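Local coordinates for uncharacterized protein (Pseudomonas aeruginosa, PDB 3LLB), which forms the C-terminal transporter-associated domain of CorC, a larger protein that probably takes part in magnesium and cobalt ion transport, at residues A21-F25 / F26-F30; L49-R52 / N53-V56; N67-R71 / R72-L76. One frame throughout, in Å; residues are numbered along the deposited sequence.

In the fold
All three contacts are local and lie at the surface of a small domain in which two helices accompany an antiparallel sheet. Contact 1 ends helix 19-26, and its chemistry is mixed: a phenylalanine cluster turns toward the sheet and helix 38-46 while an asparagine secures the outgoing chain. Contacts 2 and 3 sit on the far side of the domain's centre, about 21 Å from contact 1 between centres, and they are turns at one end of the sheet. There carboxylates (Glu54, Asp69), not a neutral amide, take backbone N-H groups. Contact 2 leads into edge strand 55-58, contact 3 joins strands 61-68 and 73-80, and the two touch where Leu49 CD2 packs 3.2 Å from Ser70 O.

Contact 1: A21-F25 / F26-F30; sequences AFNDF and FGSEF
Asn23 binds the last turn of helix 19-26 to the chain that leaves it, through contacts with Ser28 and Phe30. Asn23 CB lies 3.3 Å from Ser28 O, and CG continues past the same carbonyl. With CG beside the backbone N (chi1 -70°), the amide extends over the departing residues. Asn23 OD1 accepts two bonds: the hydroxyl OG of Ser28 approaches at 2.7 Å, a little out of the carbonyl plane, and the backbone N of Phe30 comes in at 3.2 Å, more steeply tilted. At the other branch Asn23 ND2 donates to Phe30 O across 2.9 Å. That bond runs in the amide plane and ends on a lone pair of the carbonyl, so the amide is held at both of its ends and its rotation is fixed. Asparagine suits this place because one short side chain offers the acceptor and the donor that the Phe30 backbone needs.

Gly27 is the first residue beyond the helix, though its N still bonds to Asn23 O. A positive phi of 81° turns the chain, which is easy for a residue without a beta carbon to crowd the preceding carbonyl. Phe22, Phe25, Phe26 and Phe30 form an aromatic cluster, in which Phe22 and Phe26 reach Leu78 of strand 73-80 and Phe30 packs on Leu41 of helix 38-46. Phe26 sets its edge against the face of Phe22, Phe26 CD2 standing 3.4 Å from Phe22 CE1, with the ring planes 58° apart. Phe25 CB covers a face of the Phe26 ring in a CH-pi contact. Ser28 OG meets the edge of Phe22.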
ATOM      1  N   ALA A  21      -7.416  -8.628   3.025  1.00  8.80           N
ATOM      2  CA  ALA A  21      -6.629  -8.514   4.273  1.00  7.97           C
ATOM      3  C   ALA A  21      -6.398  -7.088   4.663  1.00  7.55           C
ATOM      4  O   ALA A  21      -6.581  -6.771   5.826  1.00  7.44           O
ATOM      5  CB  ALA A  21      -5.350  -9.213   4.117  1.00  7.35           C
ATOM      6  N   PHE A  22      -5.988  -6.233   3.709  1.00  7.55           N
ATOM      7  CA  PHE A  22      -5.776  -4.826   4.006  1.00  6.89           C
ATOM      8  C   PHE A  22      -7.058  -4.128   4.546  1.00  7.29           C
ATOM      9  O   PHE A  22      -6.996  -3.414   5.539  1.00  7.39           O
ATOM     10  CB  PHE A  22      -5.244  -4.136   2.773  1.00  7.97           C
ATOM     11  CG  PHE A  22      -4.912  -2.685   2.959  1.00  6.47           C
ATOM     12  CD1 PHE A  22      -3.615  -2.286   3.175  1.00  6.28           C
ATOM     13  CD2 PHE A  22      -5.900  -1.724   2.866  1.00  6.87           C
ATOM     14  CE1 PHE A  22      -3.312  -0.942   3.362  1.00  8.03           C
ATOM     15  CE2 PHE A  22      -5.591  -0.393   3.079  1.00  8.89           C
ATOM     16  CZ  PHE A  22      -4.259  -0.022   3.282  1.00  7.67           C
ATOM     17  N   ASN A  23      -8.190  -4.302   3.865  1.00  7.94           N
ATOM     18  CA  ASN A  23      -9.464  -3.718   4.293  1.00  8.09           C
ATOM     19  C   ASN A  23      -9.831  -4.177   5.713  1.00  7.83           C
ATOM     20  O   ASN A  23     -10.380  -3.432   6.495  1.00  7.95           O
ATOM     21  CB  ASN A  23     -10.595  -4.084   3.353  1.00  7.18           C
ATOM     22  CG  ASN A  23     -10.493  -3.437   2.020  1.00  6.64           C
ATOM     23  OD1 ASN A  23      -9.802  -2.445   1.852  1.00  7.69           O
ATOM     24  ND2 ASN A  23     -11.192  -4.010   1.033  1.00  8.32           N
ATOM     25  N   ASP A  24      -9.542  -5.428   6.018  1.00  8.12           N
ATOM     26  CA  ASP A  24      -9.769  -5.962   7.375  1.00  8.67           C
ATOM     27  C   ASP A  24      -8.926  -5.335   8.468  1.00  8.37           C
ATOM     28  O   ASP A  24      -9.434  -5.080   9.591  1.00  9.32           O
ATOM     29  CB  ASP A  24      -9.643  -7.490   7.372  1.00  8.45           C
ATOM     30  CG  ASP A  24     -10.885  -8.197   6.763  1.00 13.83           C
ATOM     31  OD1 ASP A  24     -11.939  -7.561   6.481  1.00 19.71           O
ATOM     32  OD2 ASP A  24     -10.798  -9.423   6.558  1.00 20.61           O
ATOM     33  N   PHE A  25      -7.683  -5.040   8.156  1.00  8.99           N
ATOM     34  CA  PHE A  25      -6.794  -4.382   9.071  1.00  8.40           C
ATOM     35  C   PHE A  25      -7.169  -2.939   9.237  1.00  7.93           C
ATOM     36  O   PHE A  25      -7.179  -2.438  10.355  1.00  7.22           O
ATOM     37  CB  PHE A  25      -5.345  -4.378   8.562  1.00  8.55           C
ATOM     38  CG  PHE A  25      -4.602  -5.705   8.617  1.00 10.70           C
ATOM     39  CD1 PHE A  25      -4.322  -6.354   9.802  1.00 15.13           C
ATOM     40  CD2 PHE A  25      -4.016  -6.201   7.428  1.00 11.83           C
ATOM     41  CE1 PHE A  25      -3.542  -7.550   9.808  1.00 14.57           C
ATOM     42  CE2 PHE A  25      -3.273  -7.381   7.412  1.00 12.53           C
ATOM     43  CZ  PHE A  25      -3.041  -8.065   8.596  1.00 14.41           C
ATOM     44  N   PHE A  26      -7.428  -2.249   8.134  1.00  7.76           N
ATOM     45  CA  PHE A  26      -7.511  -0.795   8.191  1.00  7.66           C
ATOM     46  C   PHE A  26      -8.901  -0.152   8.027  1.00  9.83           C
ATOM     47  O   PHE A  26      -9.034   1.043   8.108  1.00 11.02           O
ATOM     48  CB  PHE A  26      -6.464  -0.196   7.206  1.00  7.46           C
ATOM     49  CG  PHE A  26      -5.050  -0.721   7.439  1.00  8.93           C
ATOM     50  CD1 PHE A  26      -4.389  -0.431   8.611  1.00  8.96           C
ATOM     51  CD2 PHE A  26      -4.392  -1.473   6.495  1.00  7.84           C
ATOM     52  CE1 PHE A  26      -3.151  -0.903   8.861  1.00  7.27           C
ATOM     53  CE2 PHE A  26      -3.138  -1.936   6.742  1.00  4.49           C
ATOM     54  CZ  PHE A  26      -2.526  -1.674   7.923  1.00  6.72           C
ATOM     55  N   GLY A  27      -9.929  -0.939   7.792  1.00 10.42           N
ATOM     56  CA  GLY A  27     -11.262  -0.407   7.753  1.00 11.54           C
ATOM     57  C   GLY A  27     -11.610   0.237   6.443  1.00 11.44           C
ATOM     58  O   GLY A  27     -12.704   0.795   6.299  1.00 14.47           O
ATOM     59  N   SER A  28     -10.736   0.083   5.458  1.00 11.96           N
ATOM     60  CA  SER A  28     -10.916   0.620   4.108  1.00 11.65           C
ATOM     61  C   SER A  28     -11.885  -0.228   3.314  1.00 12.02           C
ATOM     62  O   SER A  28     -12.350  -1.268   3.778  1.00 12.27           O
ATOM     63  CB  SER A  28      -9.583   0.657   3.364  1.00 12.37           C
ATOM     64  OG  SER A  28      -8.871  -0.552   3.522  1.00 12.22           O
ATOM     65  N   GLU A  29     -12.232   0.247   2.143  1.00 11.43           N
ATOM     66  CA  GLU A  29     -13.193  -0.455   1.275  1.00 12.74           C
ATOM     67  C   GLU A  29     -12.687  -0.517  -0.183  1.00 12.50           C
ATOM     68  O   GLU A  29     -13.452  -0.383  -1.146  1.00 12.04           O
ATOM     69  CB  GLU A  29     -14.622   0.158   1.417  1.00 13.26           C
ATOM     70  CG  GLU A  29     -15.092   0.579   2.817  1.00 17.09           C
ATOM     71  CD  GLU A  29     -16.456   1.443   2.862  1.00 20.85           C
ATOM     72  OE1 GLU A  29     -16.980   1.962   1.834  1.00 23.94           O
ATOM     73  OE2 GLU A  29     -17.020   1.609   3.975  1.00 24.14           O
ATOM     74  N   PHE A  30     -11.404  -0.775  -0.345  1.00 13.02           N
ATOM     75  CA  PHE A  30     -10.799  -0.947  -1.670  1.00 13.99           C
ATOM     76  C   PHE A  30     -11.391  -2.186  -2.316  1.00 15.13           C
ATOM     77  O   PHE A  30     -11.764  -3.121  -1.629  1.00 15.07           O
ATOM     78  CB  PHE A  30      -9.265  -1.011  -1.562  1.00 14.42           C
ATOM     79  CG  PHE A  30      -8.653   0.277  -1.065  1.00 13.18           C
ATOM     80  CD1 PHE A  30      -8.773   1.429  -1.819  1.00 13.10           C
ATOM     81  CD2 PHE A  30      -7.998   0.348   0.138  1.00 13.16           C
ATOM     82  CE1 PHE A  30      -8.260   2.617  -1.381  1.00 10.98           C
ATOM     83  CE2 PHE A  30      -7.483   1.547   0.594  1.00 15.25           C
ATOM     84  CZ  PHE A  30      -7.615   2.679  -0.199  1.00 11.88           C
TER

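Contact 2: L49-R52 / N53-V56; sequences LPKR and NEVV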
ATOM      1  N   LEU A  49       5.920   2.041 -12.504  1.00  8.52           N
ATOM      2  CA  LEU A  49       6.682   1.496 -11.375  1.00  8.17           C
ATOM      3  C   LEU A  49       7.327   2.644 -10.591  1.00  8.07           C
ATOM      4  O   LEU A  49       8.220   3.354 -11.111  1.00  9.22           O
ATOM      5  CB  LEU A  49       7.755   0.537 -11.900  1.00  8.41           C
ATOM      6  CG  LEU A  49       8.698  -0.155 -10.871  1.00  8.82           C
ATOM      7  CD1 LEU A  49       7.916  -1.119  -9.997  1.00 11.55           C
ATOM      8  CD2 LEU A  49       9.838  -0.837 -11.605  1.00  6.26           C
ATOM      9  N   PRO A  50       6.859   2.883  -9.350  1.00  8.91           N
ATOM     10  CA  PRO A  50       7.404   3.991  -8.621  1.00  9.42           C
ATOM     11  C   PRO A  50       8.758   3.660  -8.017  1.00 10.33           C
ATOM     12  O   PRO A  50       9.143   2.483  -7.833  1.00 11.32           O
ATOM     13  CB  PRO A  50       6.356   4.223  -7.533  1.00  9.12           C
ATOM     14  CG  PRO A  50       5.867   2.861  -7.245  1.00  9.46           C
ATOM     15  CD  PRO A  50       5.821   2.199  -8.583  1.00  9.26           C
ATOM     16  N   LYS A  51       9.458   4.728  -7.667  1.00 12.08           N
ATOM     17  CA  LYS A  51      10.694   4.669  -6.921  1.00 11.40           C
ATOM     18  C   LYS A  51      10.390   4.989  -5.499  1.00 11.20           C
ATOM     19  O   LYS A  51       9.296   5.484  -5.176  1.00  9.77           O
ATOM     20  CB  LYS A  51      11.694   5.681  -7.472  1.00 13.82           C
ATOM     21  CG  LYS A  51      12.347   5.187  -8.730  1.00 17.44           C
ATOM     22  CD  LYS A  51      13.149   6.254  -9.414  1.00 23.21           C
ATOM     23  CE  LYS A  51      14.415   5.667 -10.176  1.00 28.10           C
ATOM     24  NZ  LYS A  51      14.466   4.132 -10.325  1.00 30.47           N
ATOM     25  N   ARG A  52      11.304   4.616  -4.627  1.00 10.94           N
ATOM     26  CA  ARG A  52      11.264   5.048  -3.256  1.00 10.35           C
ATOM     27  C   ARG A  52      10.916   6.537  -3.117  1.00  9.90           C
ATOM     28  O   ARG A  52      11.413   7.408  -3.864  1.00  9.50           O
ATOM     29  CB  ARG A  52      12.621   4.760  -2.591  1.00 11.22           C
ATOM     30  CG  ARG A  52      12.600   5.002  -1.112  1.00 11.44           C
ATOM     31  CD  ARG A  52      13.742   4.412  -0.397  1.00 13.24           C
ATOM     32  NE  ARG A  52      13.393   4.241   1.004  1.00 17.73           N
ATOM     33  CZ  ARG A  52      13.549   5.183   1.900  1.00 16.45           C
ATOM     34  NH1 ARG A  52      14.021   6.346   1.545  1.00 20.47           N
ATOM     35  NH2 ARG A  52      13.210   4.983   3.107  1.00 15.38           N
ATOM     36  N   ASN A  53      10.030   6.799  -2.163  1.00 10.70           N
ATOM     37  CA  ASN A  53       9.549   8.106  -1.711  1.00 10.78           C
ATOM     38  C   ASN A  53       8.467   8.727  -2.594  1.00 10.08           C
ATOM     39  O   ASN A  53       7.997   9.797  -2.306  1.00 11.28           O
ATOM     40  CB  ASN A  53      10.679   9.066  -1.423  1.00 11.66           C
ATOM     41  CG  ASN A  53      11.468   8.671  -0.233  1.00 14.47           C
ATOM     42  OD1 ASN A  53      10.957   8.033   0.699  1.00 19.52           O
ATOM     43  ND2 ASN A  53      12.728   9.031  -0.241  1.00 16.80           N
ATOM     44  N   GLU A  54       8.085   8.069  -3.683  1.00  9.21           N
ATOM     45  CA  GLU A  54       6.861   8.438  -4.384  1.00  9.64           C
ATOM     46  C   GLU A  54       5.667   8.181  -3.444  1.00  9.54           C
ATOM     47  O   GLU A  54       5.664   7.254  -2.651  1.00  9.41           O
ATOM     48  CB  GLU A  54       6.718   7.654  -5.689  1.00  8.72           C
ATOM     49  CG  GLU A  54       7.804   8.019  -6.702  1.00 11.87           C
ATOM     50  CD  GLU A  54       7.514   7.602  -8.134  1.00 15.12           C
ATOM     51  OE1 GLU A  54       6.391   7.846  -8.630  1.00 16.66           O
ATOM     52  OE2 GLU A  54       8.456   7.100  -8.792  1.00 18.49           O
ATOM     53  N   VAL A  55       4.680   9.065  -3.505  1.00 10.35           N
ATOM     54  CA  VAL A  55       3.519   9.009  -2.645  1.00 11.96           C
ATOM     55  C   VAL A  55       2.218   9.076  -3.464  1.00 11.40           C
ATOM     56  O   VAL A  55       2.130   9.812  -4.465  1.00 11.37           O
ATOM     57  CB  VAL A  55       3.536  10.216  -1.663  1.00 12.24           C
ATOM     58  CG1 VAL A  55       2.251  10.304  -0.890  1.00 15.67           C
ATOM     59  CG2 VAL A  55       4.723  10.129  -0.728  1.00 14.94           C
ATOM     60  N   VAL A  56       1.208   8.289  -3.080  1.00 11.24           N
ATOM     61  CA  VAL A  56      -0.147   8.441  -3.615  1.00 10.63           C
ATOM     62  C   VAL A  56      -1.140   8.409  -2.449  1.00 11.30           C
ATOM     63  O   VAL A  56      -0.949   7.686  -1.469  1.00 11.23           O
ATOM     64  CB  VAL A  56      -0.424   7.384  -4.693  1.00 10.15           C
ATOM     65  CG1 VAL A  56      -0.440   5.944  -4.159  1.00 12.42           C
ATOM     66  CG2 VAL A  56      -1.693   7.766  -5.465  1.00 12.96           C
TER
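Glu54 folds its carboxylate back onto Lys51, with OE2 accepting the backbone N of Lys51 at 2.8 Å in a nearly straight bond (167° at the hydrogen). The motif is a type II beta turn from Lys51 to Glu54, closed by Glu54 N donating to Lys51 O at 3.2 Å. Glutamate thus binds both polar groups of Lys51's backbone, one through its side chain and one through its backbone N-H. The N-H of Lys51 meets OE2 from above the carboxylate plane. Pro50 bears on the same group, its CB 3.6 Å from Glu54 CD, and the ring also rests on Val65 of strand 61-68, while the Glu54 side chain touches Phe46 of helix 38-46.

At the third position of the turn, Asn53 takes a positive phi of 80°, as a type II turn requires, a conformation asparagine tolerates well. Further out, the side chains of Arg52 and Asn53 run side by side, their guanidinium and amide planes 65° apart. Partners on strand 61-68 hold their polar ends: Arg52 NE donates to Leu66 O, and Asn53 OD1 bonds to Arg64 NH2. Asn53 OD1 also lies over one face of the Arg52 guanidinium, 3.6 Å from NH1.

Contact 3: N67-R71 / R72-L76; sequences NADSR and RVHLL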
ATOM      1  N   ASN A  67      10.191   0.828  -0.447  1.00  6.63           N
ATOM      2  CA  ASN A  67      11.065  -0.109  -1.154  1.00  5.40           C
ATOM      3  C   ASN A  67      10.415  -0.608  -2.415  1.00  5.92           C
ATOM      4  O   ASN A  67       9.233  -1.039  -2.427  1.00  6.59           O
ATOM      5  CB  ASN A  67      11.437  -1.313  -0.236  1.00  5.74           C
ATOM      6  CG  ASN A  67      12.432  -2.227  -0.874  1.00  5.58           C
ATOM      7  OD1 ASN A  67      12.135  -2.811  -1.929  1.00  5.95           O
ATOM      8  ND2 ASN A  67      13.645  -2.365  -0.264  1.00  3.21           N
ATOM      9  N   ALA A  68      11.111  -0.453  -3.523  1.00  5.00           N
ATOM     10  CA  ALA A  68      10.707  -1.090  -4.773  1.00  4.78           C
ATOM     11  C   ALA A  68      11.977  -1.512  -5.457  1.00  5.57           C
ATOM     12  O   ALA A  68      13.033  -0.854  -5.312  1.00  7.05           O
ATOM     13  CB  ALA A  68       9.919  -0.110  -5.677  1.00  5.05           C
ATOM     14  N   ASP A  69      11.902  -2.559  -6.269  1.00  5.90           N
ATOM     15  CA  ASP A  69      13.015  -2.900  -7.143  1.00  5.93           C
ATOM     16  C   ASP A  69      12.699  -2.583  -8.625  1.00  5.83           C
ATOM     17  O   ASP A  69      11.881  -1.753  -8.905  1.00  6.81           O
ATOM     18  CB  ASP A  69      13.426  -4.328  -6.889  1.00  5.00           C
ATOM     19  CG  ASP A  69      12.411  -5.341  -7.302  1.00  7.42           C
ATOM     20  OD1 ASP A  69      11.494  -5.032  -8.127  1.00  8.78           O
ATOM     21  OD2 ASP A  69      12.533  -6.498  -6.803  1.00  8.75           O
ATOM     22  N   SER A  70      13.379  -3.232  -9.556  1.00  6.35           N
ATOM     23  CA  SER A  70      13.219  -2.954 -11.002  1.00  7.06           C
ATOM     24  C   SER A  70      11.934  -3.523 -11.628  1.00  7.78           C
ATOM     25  O   SER A  70      11.623  -3.204 -12.752  1.00  8.23           O
ATOM     26  CB  SER A  70      14.420  -3.474 -11.766  1.00  6.68           C
ATOM     27  OG  SER A  70      15.514  -2.628 -11.405  1.00 10.46           O
ATOM     28  N   ARG A  71      11.219  -4.352 -10.895  1.00  8.43           N
ATOM     29  CA  ARG A  71       9.986  -5.013 -11.332  1.00  8.82           C
ATOM     30  C   ARG A  71       8.724  -4.642 -10.494  1.00  9.14           C
ATOM     31  O   ARG A  71       7.644  -4.633 -11.018  1.00  6.51           O
ATOM     32  CB  ARG A  71      10.133  -6.540 -11.177  1.00 10.46           C
ATOM     33  CG  ARG A  71      11.143  -7.271 -12.017  1.00 17.21           C
ATOM     34  CD  ARG A  71      10.478  -7.943 -13.288  1.00 23.42           C
ATOM     35  NE  ARG A  71       9.865  -7.038 -14.282  1.00 25.26           N
ATOM     36  CZ  ARG A  71      10.541  -6.189 -15.074  1.00 28.26           C
ATOM     37  NH1 ARG A  71      11.860  -6.049 -14.970  1.00 27.56           N
ATOM     38  NH2 ARG A  71       9.893  -5.427 -15.965  1.00 29.68           N
ATOM     39  N   ARG A  72       8.854  -4.481  -9.162  1.00  8.21           N
ATOM     40  CA  ARG A  72       7.721  -4.361  -8.340  1.00  9.38           C
ATOM     41  C   ARG A  72       7.930  -3.515  -7.086  1.00  7.24           C
ATOM     42  O   ARG A  72       9.069  -3.208  -6.712  1.00  8.18           O
ATOM     43  CB  ARG A  72       7.168  -5.748  -8.052  1.00  9.97           C
ATOM     44  CG  ARG A  72       7.981  -6.558  -7.165  1.00 13.88           C
ATOM     45  CD  ARG A  72       7.571  -8.013  -7.264  1.00 21.56           C
ATOM     46  NE  ARG A  72       8.755  -8.847  -7.127  1.00 29.49           N
ATOM     47  CZ  ARG A  72       8.868  -9.963  -6.369  1.00 34.47           C
ATOM     48  NH1 ARG A  72       7.832 -10.464  -5.659  1.00 37.06           N
ATOM     49  NH2 ARG A  72      10.049 -10.589  -6.322  1.00 35.86           N
ATOM     50  N   VAL A  73       6.825  -3.087  -6.475  1.00  6.99           N
ATOM     51  CA  VAL A  73       6.837  -2.430  -5.169  1.00  5.96           C
ATOM     52  C   VAL A  73       6.975  -3.535  -4.151  1.00  5.56           C
ATOM     53  O   VAL A  73       6.401  -4.621  -4.312  1.00  7.66           O
ATOM     54  CB  VAL A  73       5.630  -1.594  -4.896  1.00  5.67           C
ATOM     55  CG1 VAL A  73       5.639  -0.917  -3.518  1.00  8.08           C
ATOM     56  CG2 VAL A  73       5.461  -0.551  -5.982  1.00  7.41           C
ATOM     57  N   HIS A  74       7.703  -3.260  -3.104  1.00  3.83           N
ATOM     58  CA  HIS A  74       7.817  -4.221  -2.016  1.00  4.11           C
ATOM     59  C   HIS A  74       7.195  -3.764  -0.686  1.00  4.37           C
ATOM     60  O   HIS A  74       6.511  -4.553  -0.037  1.00  5.91           O
ATOM     61  CB  HIS A  74       9.273  -4.612  -1.789  1.00  3.94           C
ATOM     62  CG  HIS A  74       9.851  -5.495  -2.842  1.00  6.46           C
ATOM     63  ND1 HIS A  74       9.448  -6.804  -3.020  1.00  9.31           N
ATOM     64  CD2 HIS A  74      10.813  -5.269  -3.761  1.00  5.44           C
ATOM     65  CE1 HIS A  74      10.150  -7.338  -4.003  1.00 10.59           C
ATOM     66  NE2 HIS A  74      10.982  -6.428  -4.463  1.00  5.43           N
ATOM     67  N   LEU A  75       7.448  -2.531  -0.275  1.00  4.48           N
ATOM     68  CA  LEU A  75       7.013  -2.033   1.016  1.00  5.89           C
ATOM     69  C   LEU A  75       6.482  -0.615   0.852  1.00  6.33           C
ATOM     70  O   LEU A  75       7.100   0.224   0.150  1.00  8.50           O
ATOM     71  CB  LEU A  75       8.205  -2.007   1.981  1.00  5.37           C
ATOM     72  CG  LEU A  75       8.880  -3.331   2.410  1.00  6.31           C
ATOM     73  CD1 LEU A  75      10.182  -3.147   3.239  1.00  7.78           C
ATOM     74  CD2 LEU A  75       7.870  -4.216   3.154  1.00  6.06           C
ATOM     75  N   LEU A  76       5.351  -0.337   1.514  1.00  7.36           N
ATOM     76  CA  LEU A  76       4.683   0.939   1.539  1.00  7.24           C
ATOM     77  C   LEU A  76       4.646   1.378   2.980  1.00  5.86           C
ATOM     78  O   LEU A  76       4.487   0.548   3.857  1.00  8.12           O
ATOM     79  CB  LEU A  76       3.246   0.800   1.010  1.00  8.13           C
ATOM     80  CG  LEU A  76       3.440   0.357  -0.432  1.00  9.79           C
ATOM     81  CD1 LEU A  76       2.611  -0.774  -0.767  1.00 11.77           C
ATOM     82  CD2 LEU A  76       3.397   1.562  -1.349  1.00 11.16           C
TER
HETATM   83  O   HOH W   1      11.112  -8.423  -7.790  1.00 20.43           O
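Asp69 and His74 face each other across the turn of the hairpin formed by strands 61-68 and 73-80, and the imidazole NE2 donates to Asp69 OD2 at 2.8 Å. The acceptor lies close to the ring plane of the histidine, yet the N-H meets the carboxylate from above its own plane, the two flat groups being 89° apart. Asp69 reaches this position with CG between its backbone N and carbonyl carbon (chi1 67°), a crowded position that turns the carboxylate back over the turn. There Asp69 OD1 accepts Arg71 N at 2.9 Å, giving an Asx turn, and also Arg72 N, which arrives nearly along the C-O axis. Aspartate suits this place because its short chain puts OD1 over both loop amides and leaves OD2 for the imidazole.

A chi1 of 71° swings the Arg72 chain to the imidazole's side, where one guanidinium face covers His74 CE1, and a water links Arg72 NE to Asp69 OD2. Asn67 OD1 also stands at the imidazole edge, 3.3 Å from His74 CD2.

Beneath the side chains the strands form a classic beta bulge: Asn67 O accepts His74 N at 2.8 Å and Leu75 N at 3.2 Å, both from the same face of its plane. Leu75 packs its CB on Asn67 CB, while Val73 turns to the face that meets Met43 of helix 38-46. With so many donors around it, the Asp69 carboxylate is probably ionised; it would favour a proton on His74 NE2, while the positive charge of Arg72 would work against a second proton on the ring.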